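Local coordinates for phenylalanine ammonia-lyase (Rhodosporidium toruloides, PDB 1Y2M), which catalyses the non-oxidative deamination of L-phenylalanine and L-tyrosine to trans-cinnamic acid and p-coumaric acid, releasing ammonium, at residues N331-V343 / S652-I664. Residues are numbered along the deposited sequence; the frame is centred on the assembly and turned at random.
Sequences NIRKLLEGSRFAV and SPALSYLSPRTQI
The backbones of Arg340 and Tyr657, their CA atoms 4.6 Å apart, are joined by one nearly straight bond, Arg340 N to Tyr657 O at 2.7 Å. Past this bond, the Arg340 guanidinium takes the Tyr657 ring atom CE1 over one face, the two planes 47° apart, while NH1 makes a weak, bent bond to Ser656 O; Tyr657 OH bonds Glu543 of helix 506-560. Tyr657 CB sits over the centre of the Phe341 ring, 3.6 Å from its centroid and 12° off the normal, a CH-pi contact; Leu658 CG meets the same ring at its edge. An alanine in place of Phe341 would probably leave Tyr657 CB without its aromatic face and open a gap beside Leu658. The contact joins the loops after helix 323-336 and before helix 662-672 in this largely helical PAL/histidase-family chain. The first helix runs into a type II beta turn, Leu336 to Ser339; Ser659 OG (chi1 -87°, beside its own N) lies 2.8 Å from Leu335 O of the last helical turn and 3.0 Å from Glu337 O within the beta turn, so one proton has two candidate acceptors. Ser339 OG accepts from Phe341 N (ST turn) and Ala342 N (ST motif). Glu302 of helix 273-303 links both segments, bonding Ser339 OG, Ser659 N and Thr662 OG1. Farther along, Lys334 CD lies over the centre of the Arg661 guanidinium, whose NH1 bonds Met714 O.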
ATOM      1  N   ASN B 331     -19.918 -19.180 -18.583  1.00  8.22           N
ATOM      2  CA  ASN B 331     -18.874 -19.107 -19.628  1.00  8.75           C
ATOM      3  C   ASN B 331     -17.981 -20.331 -19.567  1.00  6.85           C
ATOM      4  O   ASN B 331     -17.761 -20.984 -20.578  1.00 10.15           O
ATOM      5  CB  ASN B 331     -18.008 -17.854 -19.467  1.00  9.09           C
ATOM      6  CG  ASN B 331     -18.729 -16.560 -19.834  1.00 10.60           C
ATOM      7  OD1 ASN B 331     -19.710 -16.575 -20.569  1.00 11.76           O
ATOM      8  ND2 ASN B 331     -18.157 -15.405 -19.371  1.00 10.27           N
ATOM      9  N   ILE B 332     -17.524 -20.685 -18.371  1.00  8.80           N
ATOM     10  CA  ILE B 332     -16.627 -21.826 -18.233  1.00  8.66           C
ATOM     11  C   ILE B 332     -17.387 -23.135 -18.521  1.00  8.46           C
ATOM     12  O   ILE B 332     -16.861 -24.039 -19.180  1.00  8.28           O
ATOM     13  CB  ILE B 332     -15.925 -21.843 -16.865  1.00 10.09           C
ATOM     14  CG1 ILE B 332     -15.066 -20.586 -16.712  1.00  8.77           C
ATOM     15  CG2 ILE B 332     -15.111 -23.097 -16.681  1.00  8.11           C
ATOM     16  CD1 ILE B 332     -14.624 -20.381 -15.294  1.00 10.22           C
ATOM     17  N   ARG B 333     -18.631 -23.250 -18.060  1.00  7.25           N
ATOM     18  CA  ARG B 333     -19.457 -24.388 -18.396  1.00  7.77           C
ATOM     19  C   ARG B 333     -19.565 -24.578 -19.935  1.00  9.46           C
ATOM     20  O   ARG B 333     -19.379 -25.680 -20.446  1.00  9.50           O
ATOM     21  CB  ARG B 333     -20.870 -24.197 -17.769  1.00  7.20           C
ATOM     22  CG  ARG B 333     -21.826 -25.383 -17.994  1.00 10.06           C
ATOM     23  CD  ARG B 333     -23.075 -25.312 -17.127  1.00 10.53           C
ATOM     24  NE  ARG B 333     -23.931 -24.146 -17.439  1.00  9.45           N
ATOM     25  CZ  ARG B 333     -24.073 -23.050 -16.674  1.00  9.05           C
ATOM     26  NH1 ARG B 333     -23.383 -22.871 -15.520  1.00  9.64           N
ATOM     27  NH2 ARG B 333     -24.902 -22.092 -17.067  1.00  9.52           N
ATOM     28  N   LYS B 334     -19.831 -23.484 -20.629  1.00  9.71           N
ATOM     29  CA  LYS B 334     -19.951 -23.486 -22.094  1.00  9.69           C
ATOM     30  C   LYS B 334     -18.666 -23.995 -22.729  1.00  9.37           C
ATOM     31  O   LYS B 334     -18.691 -24.879 -23.581  1.00  9.10           O
ATOM     32  CB  LYS B 334     -20.299 -22.092 -22.597  1.00 11.89           C
ATOM     33  CG  LYS B 334     -20.244 -21.994 -24.125  1.00 20.12           C
ATOM     34  CD  LYS B 334     -21.452 -21.309 -24.740  1.00 36.36           C
ATOM     35  CE  LYS B 334     -21.584 -19.887 -24.358  1.00 35.47           C
ATOM     36  NZ  LYS B 334     -22.667 -19.239 -25.174  1.00 40.22           N
ATOM     37  N   LEU B 335     -17.540 -23.467 -22.270  1.00  8.70           N
ATOM     38  CA  LEU B 335     -16.245 -23.863 -22.818  1.00  8.57           C
ATOM     39  C   LEU B 335     -15.942 -25.331 -22.586  1.00 10.34           C
ATOM     40  O   LEU B 335     -15.282 -25.924 -23.430  1.00 13.32           O
ATOM     41  CB  LEU B 335     -15.131 -23.022 -22.230  1.00  9.65           C
ATOM     42  CG  LEU B 335     -15.163 -21.521 -22.561  1.00 12.29           C
ATOM     43  CD1 LEU B 335     -14.073 -20.856 -21.808  1.00 14.24           C
ATOM     44  CD2 LEU B 335     -15.012 -21.274 -24.081  1.00 11.05           C
ATOM     45  N   LEU B 336     -16.351 -25.902 -21.441  1.00  8.68           N
ATOM     46  CA  LEU B 336     -16.044 -27.308 -21.135  1.00  9.42           C
ATOM     47  C   LEU B 336     -16.975 -28.336 -21.776  1.00 10.45           C
ATOM     48  O   LEU B 336     -16.660 -29.536 -21.781  1.00 10.55           O
ATOM     49  CB  LEU B 336     -15.980 -27.555 -19.605  1.00  7.94           C
ATOM     50  CG  LEU B 336     -14.808 -26.801 -18.941  1.00  7.40           C
ATOM     51  CD1 LEU B 336     -14.897 -26.858 -17.415  1.00  9.00           C
ATOM     52  CD2 LEU B 336     -13.485 -27.365 -19.457  1.00 10.00           C
ATOM     53  N   GLU B 337     -18.110 -27.906 -22.312  1.00 10.63           N
ATOM     54  CA  GLU B 337     -19.014 -28.841 -22.975  1.00 12.55           C
ATOM     55  C   GLU B 337     -18.293 -29.543 -24.078  1.00 11.92           C
ATOM     56  O   GLU B 337     -17.607 -28.911 -24.874  1.00 11.71           O
ATOM     57  CB  GLU B 337     -20.223 -28.140 -23.547  1.00 14.62           C
ATOM     58  CG  GLU B 337     -21.082 -27.643 -22.454  1.00 23.81           C
ATOM     59  CD  GLU B 337     -22.545 -27.887 -22.666  1.00 35.64           C
ATOM     60  OE1 GLU B 337     -22.936 -28.569 -23.653  1.00 38.94           O
ATOM     61  OE2 GLU B 337     -23.287 -27.389 -21.795  1.00 43.72           O
ATOM     62  N   GLY B 338     -18.438 -30.852 -24.098  1.00 11.86           N
ATOM     63  CA  GLY B 338     -17.831 -31.626 -25.167  1.00 12.24           C
ATOM     64  C   GLY B 338     -16.383 -32.010 -24.938  1.00 10.86           C
ATOM     65  O   GLY B 338     -15.813 -32.767 -25.750  1.00 13.08           O
ATOM     66  N   SER B 339     -15.762 -31.495 -23.875  1.00 11.11           N
ATOM     67  CA  SER B 339     -14.408 -31.915 -23.509  1.00  7.97           C
ATOM     68  C   SER B 339     -14.371 -33.406 -23.174  1.00  9.59           C
ATOM     69  O   SER B 339     -15.240 -33.912 -22.495  1.00 10.06           O
ATOM     70  CB  SER B 339     -13.872 -31.134 -22.303  1.00 11.29           C
ATOM     71  OG  SER B 339     -12.511 -31.497 -22.042  1.00 10.75           O
ATOM     72  N   ARG B 340     -13.361 -34.109 -23.675  1.00 10.23           N
ATOM     73  CA  ARG B 340     -13.102 -35.473 -23.250  1.00 11.71           C
ATOM     74  C   ARG B 340     -11.929 -35.515 -22.294  1.00 10.57           C
ATOM     75  O   ARG B 340     -11.526 -36.588 -21.878  1.00 10.96           O
ATOM     76  CB  ARG B 340     -12.852 -36.374 -24.468  1.00 10.40           C
ATOM     77  CG  ARG B 340     -14.079 -36.521 -25.367  1.00 16.76           C
ATOM     78  CD  ARG B 340     -13.799 -37.317 -26.640  1.00 23.71           C
ATOM     79  NE  ARG B 340     -13.286 -38.655 -26.351  1.00 33.36           N
ATOM     80  CZ  ARG B 340     -12.444 -39.348 -27.123  1.00 36.68           C
ATOM     81  NH1 ARG B 340     -11.977 -38.862 -28.286  1.00 29.97           N
ATOM     82  NH2 ARG B 340     -12.060 -40.551 -26.714  1.00 37.74           N
ATOM     83  N   PHE B 341     -11.421 -34.361 -21.883  1.00  9.04           N
ATOM     84  CA  PHE B 341     -10.398 -34.275 -20.828  1.00  7.63           C
ATOM     85  C   PHE B 341     -11.070 -34.012 -19.445  1.00  9.64           C
ATOM     86  O   PHE B 341     -10.838 -34.710 -18.461  1.00 11.04           O
ATOM     87  CB  PHE B 341      -9.439 -33.122 -21.066  1.00  8.13           C
ATOM     88  CG  PHE B 341      -8.383 -33.329 -22.143  1.00  8.13           C
ATOM     89  CD1 PHE B 341      -7.471 -34.384 -22.094  1.00 10.90           C
ATOM     90  CD2 PHE B 341      -8.246 -32.394 -23.157  1.00 13.68           C
ATOM     91  CE1 PHE B 341      -6.467 -34.509 -23.030  1.00 15.87           C
ATOM     92  CE2 PHE B 341      -7.235 -32.539 -24.125  1.00 15.60           C
ATOM     93  CZ  PHE B 341      -6.342 -33.576 -24.037  1.00 11.74           C
ATOM     94  N   ALA B 342     -11.909 -32.993 -19.399  1.00 10.18           N
ATOM     95  CA  ALA B 342     -12.641 -32.666 -18.162  1.00 10.85           C
ATOM     96  C   ALA B 342     -13.664 -33.753 -17.885  1.00 13.33           C
ATOM     97  O   ALA B 342     -14.269 -34.310 -18.824  1.00 13.63           O
ATOM     98  CB  ALA B 342     -13.342 -31.342 -18.283  1.00 12.03           C
ATOM     99  N   VAL B 343     -13.870 -34.037 -16.598  1.00 12.73           N
ATOM    100  CA  VAL B 343     -14.883 -34.980 -16.112  1.00 13.03           C
ATOM    101  C   VAL B 343     -16.234 -34.276 -15.932  1.00 12.39           C
ATOM    102  O   VAL B 343     -16.315 -33.226 -15.290  1.00 14.16           O
ATOM    103  CB  VAL B 343     -14.413 -35.605 -14.799  1.00 15.29           C
ATOM    104  CG1 VAL B 343     -15.441 -36.583 -14.243  1.00 18.88           C
ATOM    105  CG2 VAL B 343     -13.059 -36.296 -15.029  1.00 20.33           C
ATOM    106  N   SER B 652      -2.318 -33.184 -34.102  1.00  9.43           N
ATOM    107  CA  SER B 652      -2.131 -33.442 -32.671  1.00  9.73           C
ATOM    108  C   SER B 652      -3.280 -34.263 -32.088  1.00 11.08           C
ATOM    109  O   SER B 652      -4.438 -33.929 -32.313  1.00 10.97           O
ATOM    110  CB  SER B 652      -2.081 -32.165 -31.859  1.00 13.02           C
ATOM    111  OG  SER B 652      -2.060 -32.489 -30.467  1.00 18.09           O
ATOM    112  N   PRO B 653      -2.971 -35.286 -31.263  1.00 11.65           N
ATOM    113  CA  PRO B 653      -4.024 -36.057 -30.634  1.00 11.00           C
ATOM    114  C   PRO B 653      -4.886 -35.224 -29.682  1.00 10.97           C
ATOM    115  O   PRO B 653      -6.009 -35.613 -29.411  1.00 13.97           O
ATOM    116  CB  PRO B 653      -3.281 -37.186 -29.906  1.00 10.64           C
ATOM    117  CG  PRO B 653      -1.943 -36.668 -29.682  1.00 13.63           C
ATOM    118  CD  PRO B 653      -1.648 -35.789 -30.887  1.00 15.50           C
ATOM    119  N   ALA B 654      -4.402 -34.075 -29.235  1.00  9.89           N
ATOM    120  CA  ALA B 654      -5.200 -33.173 -28.402  1.00  8.41           C
ATOM    121  C   ALA B 654      -6.513 -32.815 -29.104  1.00 12.71           C
ATOM    122  O   ALA B 654      -7.529 -32.593 -28.443  1.00 11.19           O
ATOM    123  CB  ALA B 654      -4.426 -31.918 -28.108  1.00 12.42           C
ATOM    124  N   LEU B 655      -6.478 -32.724 -30.431  1.00 10.86           N
ATOM    125  CA  LEU B 655      -7.695 -32.371 -31.176  1.00 12.73           C
ATOM    126  C   LEU B 655      -8.783 -33.429 -30.994  1.00 13.48           C
ATOM    127  O   LEU B 655      -9.952 -33.159 -31.266  1.00 16.38           O
ATOM    128  CB  LEU B 655      -7.362 -32.192 -32.650  1.00 12.37           C
ATOM    129  CG  LEU B 655      -6.321 -31.121 -32.914  1.00 15.33           C
ATOM    130  CD1 LEU B 655      -5.936 -31.110 -34.385  1.00 16.61           C
ATOM    131  CD2 LEU B 655      -6.756 -29.740 -32.488  1.00 16.29           C
ATOM    132  N   SER B 656      -8.395 -34.622 -30.562  1.00 12.23           N
ATOM    133  CA  SER B 656      -9.351 -35.728 -30.285  1.00 13.82           C
ATOM    134  C   SER B 656     -10.125 -35.576 -28.962  1.00 13.28           C
ATOM    135  O   SER B 656     -11.161 -36.243 -28.761  1.00 12.98           O
ATOM    136  CB  SER B 656      -8.624 -37.072 -30.244  1.00 15.62           C
ATOM    137  OG  SER B 656      -8.124 -37.417 -31.519  1.00 21.28           O
ATOM    138  N   TYR B 657      -9.628 -34.739 -28.054  1.00  9.21           N
ATOM    139  CA  TYR B 657     -10.148 -34.693 -26.719  1.00  8.88           C
ATOM    140  C   TYR B 657     -10.595 -33.326 -26.279  1.00 11.56           C
ATOM    141  O   TYR B 657     -11.400 -33.223 -25.367  1.00  9.72           O
ATOM    142  CB  TYR B 657      -9.085 -35.196 -25.745  1.00  8.25           C
ATOM    143  CG  TYR B 657      -8.571 -36.581 -26.068  1.00 10.03           C
ATOM    144  CD1 TYR B 657      -9.369 -37.707 -25.889  1.00 19.26           C
ATOM    145  CD2 TYR B 657      -7.288 -36.761 -26.550  1.00 11.59           C
ATOM    146  CE1 TYR B 657      -8.890 -38.982 -26.195  1.00 17.11           C
ATOM    147  CE2 TYR B 657      -6.812 -38.014 -26.892  1.00 10.27           C
ATOM    148  CZ  TYR B 657      -7.606 -39.112 -26.711  1.00 15.18           C
ATOM    149  OH  TYR B 657      -7.101 -40.354 -27.035  1.00 15.08           O
ATOM    150  N   LEU B 658     -10.036 -32.269 -26.880  1.00 10.17           N
ATOM    151  CA  LEU B 658     -10.392 -30.918 -26.454  1.00 10.58           C
ATOM    152  C   LEU B 658     -11.865 -30.673 -26.710  1.00  9.59           C
ATOM    153  O   LEU B 658     -12.429 -31.193 -27.680  1.00  9.85           O
ATOM    154  CB  LEU B 658      -9.607 -29.879 -27.237  1.00 11.28           C
ATOM    155  CG  LEU B 658      -8.170 -29.722 -26.798  1.00 14.41           C
ATOM    156  CD1 LEU B 658      -7.383 -29.063 -27.876  1.00 17.34           C
ATOM    157  CD2 LEU B 658      -8.096 -28.942 -25.591  1.00 15.29           C
ATOM    158  N   SER B 659     -12.454 -29.804 -25.887  1.00 10.35           N
ATOM    159  CA  SER B 659     -13.749 -29.197 -26.209  1.00 11.37           C
ATOM    160  C   SER B 659     -13.680 -28.575 -27.545  1.00 11.15           C
ATOM    161  O   SER B 659     -12.658 -28.012 -27.863  1.00 11.51           O
ATOM    162  CB  SER B 659     -14.094 -28.035 -25.269  1.00 14.84           C
ATOM    163  OG  SER B 659     -14.733 -28.586 -24.164  1.00 35.84           O
ATOM    164  N   PRO B 660     -14.799 -28.567 -28.296  1.00 10.41           N
ATOM    165  CA  PRO B 660     -14.753 -27.822 -29.545  1.00 10.43           C
ATOM    166  C   PRO B 660     -14.433 -26.340 -29.403  1.00 12.42           C
ATOM    167  O   PRO B 660     -13.899 -25.745 -30.335  1.00 13.04           O
ATOM    168  CB  PRO B 660     -16.162 -28.004 -30.123  1.00 12.31           C
ATOM    169  CG  PRO B 660     -16.997 -28.441 -29.014  1.00 13.61           C
ATOM    170  CD  PRO B 660     -16.091 -29.242 -28.119  1.00 14.35           C
ATOM    171  N   ARG B 661     -14.804 -25.752 -28.264  1.00  7.84           N
ATOM    172  CA  ARG B 661     -14.604 -24.328 -28.025  1.00 11.19           C
ATOM    173  C   ARG B 661     -13.194 -24.068 -27.579  1.00 11.68           C
ATOM    174  O   ARG B 661     -12.611 -23.044 -27.912  1.00 11.42           O
ATOM    175  CB  ARG B 661     -15.638 -23.757 -27.033  1.00 12.42           C
ATOM    176  CG  ARG B 661     -17.033 -23.684 -27.621  1.00 12.73           C
ATOM    177  CD  ARG B 661     -18.055 -23.156 -26.658  1.00 16.02           C
ATOM    178  NE  ARG B 661     -19.391 -23.145 -27.256  1.00 17.81           N
ATOM    179  CZ  ARG B 661     -19.901 -22.156 -27.996  1.00 22.09           C
ATOM    180  NH1 ARG B 661     -19.224 -21.038 -28.228  1.00 19.91           N
ATOM    181  NH2 ARG B 661     -21.129 -22.272 -28.482  1.00 21.78           N
ATOM    182  N   THR B 662     -12.621 -24.953 -26.779  1.00  8.61           N
ATOM    183  CA  THR B 662     -11.239 -24.683 -26.344  1.00 11.02           C
ATOM    184  C   THR B 662     -10.242 -25.020 -27.461  1.00 10.65           C
ATOM    185  O   THR B 662      -9.138 -24.475 -27.494  1.00 10.21           O
ATOM    186  CB  THR B 662     -10.825 -25.407 -25.059  1.00 10.78           C
ATOM    187  OG1 THR B 662     -10.988 -26.808 -25.198  1.00  9.84           O
ATOM    188  CG2 THR B 662     -11.641 -24.940 -23.838  1.00 13.06           C
ATOM    189  N   GLN B 663     -10.649 -25.903 -28.391  1.00  9.96           N
ATOM    190  CA  GLN B 663      -9.826 -26.194 -29.557  1.00 12.60           C
ATOM    191  C   GLN B 663      -9.552 -24.903 -30.388  1.00  8.48           C
ATOM    192  O   GLN B 663      -8.510 -24.775 -31.060  1.00 12.80           O
ATOM    193  CB  GLN B 663     -10.504 -27.270 -30.403  1.00 13.88           C
ATOM    194  CG  GLN B 663      -9.662 -27.804 -31.578  1.00 17.51           C
ATOM    195  CD  GLN B 663     -10.441 -28.867 -32.369  1.00 21.02           C
ATOM    196  OE1 GLN B 663     -11.061 -29.742 -31.770  1.00 31.60           O
ATOM    197  NE2 GLN B 663     -10.456 -28.743 -33.697  1.00 30.91           N
ATOM    198  N   ILE B 664     -10.487 -23.952 -30.362  1.00  8.34           N
ATOM    199  CA  ILE B 664     -10.325 -22.688 -31.085  1.00  9.40           C
ATOM    200  C   ILE B 664      -9.060 -21.974 -30.669  1.00 10.16           C
ATOM    201  O   ILE B 664      -8.268 -21.477 -31.526  1.00 10.50           O
ATOM    202  CB  ILE B 664     -11.576 -21.799 -30.926  1.00  8.36           C
ATOM    203  CG1 ILE B 664     -12.752 -22.494 -31.587  1.00  8.10           C
ATOM    204  CG2 ILE B 664     -11.348 -20.428 -31.581  1.00 12.94           C
ATOM    205  CD1 ILE B 664     -14.165 -21.866 -31.266  1.00 12.90           C
TER